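Local coordinates for ripening-associated protein (Musa acuminata, PDB 4PIT), which is a jacalin-related lectin that holds mannose-type glycans in two pockets of each chain, here in an engineered form bound to dimannose, at residues 114-118 / 119-123. The protein carries 1 engineered substitution. Sequence-based numbering, arbitrary orientation.
Sequences LPIAA and GKISG
Ile-116 points across the inside of the bend to meet Gly-119 with one branch and Ile-121 with the other. Its CB lies 4.1 Å from Gly-119 O, at the margin of contact. Ile-116 CG2, anti to the backbone N, is the closer arm: it rests on the peptide that follows Gly-119, 3.5 Å from Gly-119 O and 3.6 Å from Gly-119 C. The other branch leaves through CG1, which chi1 of -52° sets beside the backbone N, and ends in Ile-116 CD1, 3.9 Å from CG1 of Ile-121. The two isoleucine side chains cross at about a right angle, with the CD1 methyl of Ile-116 set against the CG1 methylene of Ile-121. Both also touch strand 134-140, Ile-116 at Leu-139 and Ile-121 at Val-137. The corner at Ala-117 carries the chain from one four-stranded sheet to another in the jacalin-type beta-prism, from strand 110-116 to strand 118-128, far from the mannose pockets. At the inside of the corner a water donates to Ile-116 O (2.8 Å) and to Gly-119 O (2.7 Å), joining two carbonyl oxygens that cannot bond to each other. Gly-119 has a positive phi of 136°, where a CB would be jammed against Ala-118 O and pressed close to CG2 of Ile-116. Ile-116 and Ala-118 also pair with an antiparallel strand of the second subunit, which continues the sheet across the dimer interface, while Ala-118 packs on Lys-6 of that subunit. Beyond the glycine, Lys-120 turns its CB away from segment 114-118 and its NZ forms a salt bridge with Glu-140 OE2.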
ATOM      1  N   LEU B 114       2.667   3.448   2.459  1.00 10.13           N
ATOM      2  CA  LEU B 114       2.576   2.043   2.700  1.00  9.47           C
ATOM      3  C   LEU B 114       3.032   1.697   4.103  1.00 11.93           C
ATOM      4  O   LEU B 114       4.176   1.268   4.303  1.00 11.50           O
ATOM      5  CB  LEU B 114       3.336   1.222   1.637  1.00  9.68           C
ATOM      6  CG  LEU B 114       3.217  -0.275   1.783  1.00 11.31           C
ATOM      7  CD1 LEU B 114       1.798  -0.752   1.438  1.00 12.14           C
ATOM      8  CD2 LEU B 114       4.258  -0.969   0.910  1.00 13.83           C
ATOM      9  N   PRO B 115       2.150   1.874   5.110  1.00 10.20           N
ATOM     10  CA  PRO B 115       2.472   1.360   6.446  1.00 11.13           C
ATOM     11  C   PRO B 115       2.291  -0.155   6.434  1.00 13.88           C
ATOM     12  O   PRO B 115       1.374  -0.637   5.790  1.00 14.81           O
ATOM     13  CB  PRO B 115       1.462   2.060   7.361  1.00 13.49           C
ATOM     14  CG  PRO B 115       0.444   2.627   6.499  1.00 16.93           C
ATOM     15  CD  PRO B 115       0.758   2.382   5.050  1.00 11.99           C
ATOM     16  N   ILE B 116       3.209  -0.908   7.029  1.00 12.56           N
ATOM     17  CA  ILE B 116       3.122  -2.368   7.034  1.00 12.45           C
ATOM     18  C   ILE B 116       2.960  -2.796   8.497  1.00 15.63           C
ATOM     19  O   ILE B 116       3.927  -2.787   9.267  1.00 15.65           O
ATOM     20  CB  ILE B 116       4.302  -3.081   6.316  1.00 14.50           C
ATOM     21  CG1 ILE B 116       4.531  -2.542   4.871  1.00 13.33           C
ATOM     22  CG2 ILE B 116       4.044  -4.612   6.264  1.00 15.77           C
ATOM     23  CD1 ILE B 116       5.811  -2.935   4.288  1.00 12.31           C
ATOM     24  N   ALA B 117       1.734  -3.125   8.890  1.00 12.82           N
ATOM     25  CA  ALA B 117       1.448  -3.544  10.263  1.00 12.44           C
ATOM     26  C   ALA B 117       2.122  -4.883  10.576  1.00 14.68           C
ATOM     27  O   ALA B 117       2.558  -5.110  11.715  1.00 15.78           O
ATOM     28  CB  ALA B 117      -0.053  -3.645  10.490  1.00 13.40           C
ATOM     29  N   ALA B 118       2.173  -5.785   9.595  1.00 11.92           N
ATOM     30  CA  ALA B 118       2.843  -7.080   9.742  1.00 11.20           C
ATOM     31  C   ALA B 118       3.458  -7.465   8.416  1.00 12.56           C
ATOM     32  O   ALA B 118       2.773  -7.625   7.412  1.00 11.60           O
ATOM     33  CB  ALA B 118       1.861  -8.151  10.230  1.00 12.55           C
ATOM     34  N   GLY B 119       4.778  -7.488   8.400  1.00 11.37           N
ATOM     35  CA  GLY B 119       5.530  -7.855   7.213  1.00 10.23           C
ATOM     36  C   GLY B 119       6.686  -6.924   6.973  1.00 11.69           C
ATOM     37  O   GLY B 119       6.911  -5.970   7.717  1.00 11.83           O
ATOM     38  N   LYS B 120       7.396  -7.175   5.887  1.00 10.73           N
ATOM     39  CA  LYS B 120       8.544  -6.356   5.528  1.00  9.82           C
ATOM     40  C   LYS B 120       8.734  -6.401   4.012  1.00 10.59           C
ATOM     41  O   LYS B 120       8.175  -7.269   3.327  1.00  9.89           O
ATOM     42  CB  LYS B 120       9.821  -6.853   6.234  1.00 11.73           C
ATOM     43  CG  LYS B 120      10.260  -8.274   5.806  1.00 12.51           C
ATOM     44  CD  LYS B 120      11.553  -8.645   6.572  1.00 16.30           C
ATOM     45  CE  LYS B 120      11.700 -10.140   6.651  1.00 35.27           C
ATOM     46  NZ  LYS B 120      12.473 -10.657   5.498  1.00 53.20           N
ATOM     47  N   ILE B 121       9.494  -5.426   3.516  1.00  9.20           N
ATOM     48  CA  ILE B 121       9.797  -5.343   2.087  1.00  7.80           C
ATOM     49  C   ILE B 121      10.898  -6.308   1.757  1.00 11.30           C
ATOM     50  O   ILE B 121      11.952  -6.307   2.426  1.00 12.36           O
ATOM     51  CB  ILE B 121      10.175  -3.891   1.734  1.00 10.05           C
ATOM     52  CG1 ILE B 121       8.883  -3.038   1.851  1.00 10.02           C
ATOM     53  CG2 ILE B 121      10.806  -3.801   0.327  1.00 11.52           C
ATOM     54  CD1 ILE B 121       9.171  -1.536   1.944  1.00 12.36           C
ATOM     55  N   SER B 122      10.696  -7.102   0.686  1.00  8.22           N
ATOM     56  CA  SER B 122      11.717  -8.076   0.312  1.00  9.99           C
ATOM     57  C   SER B 122      12.287  -7.890  -1.098  1.00 12.70           C
ATOM     58  O   SER B 122      13.142  -8.686  -1.511  1.00 14.15           O
ATOM     59  CB  SER B 122      11.137  -9.481   0.422  1.00 12.00           C
ATOM     60  OG  SER B 122       9.996  -9.602  -0.411  1.00 13.63           O
ATOM     61  N   GLY B 123      11.836  -6.879  -1.840  1.00  9.22           N
ATOM     62  CA  GLY B 123      12.331  -6.636  -3.181  1.00  9.00           C
ATOM     63  C   GLY B 123      11.591  -5.445  -3.759  1.00  9.36           C
ATOM     64  O   GLY B 123      10.614  -4.951  -3.180  1.00  9.48           O
TER
HETATM   65  O   HOH W   1       5.803  -4.819   9.909  1.00 18.16           O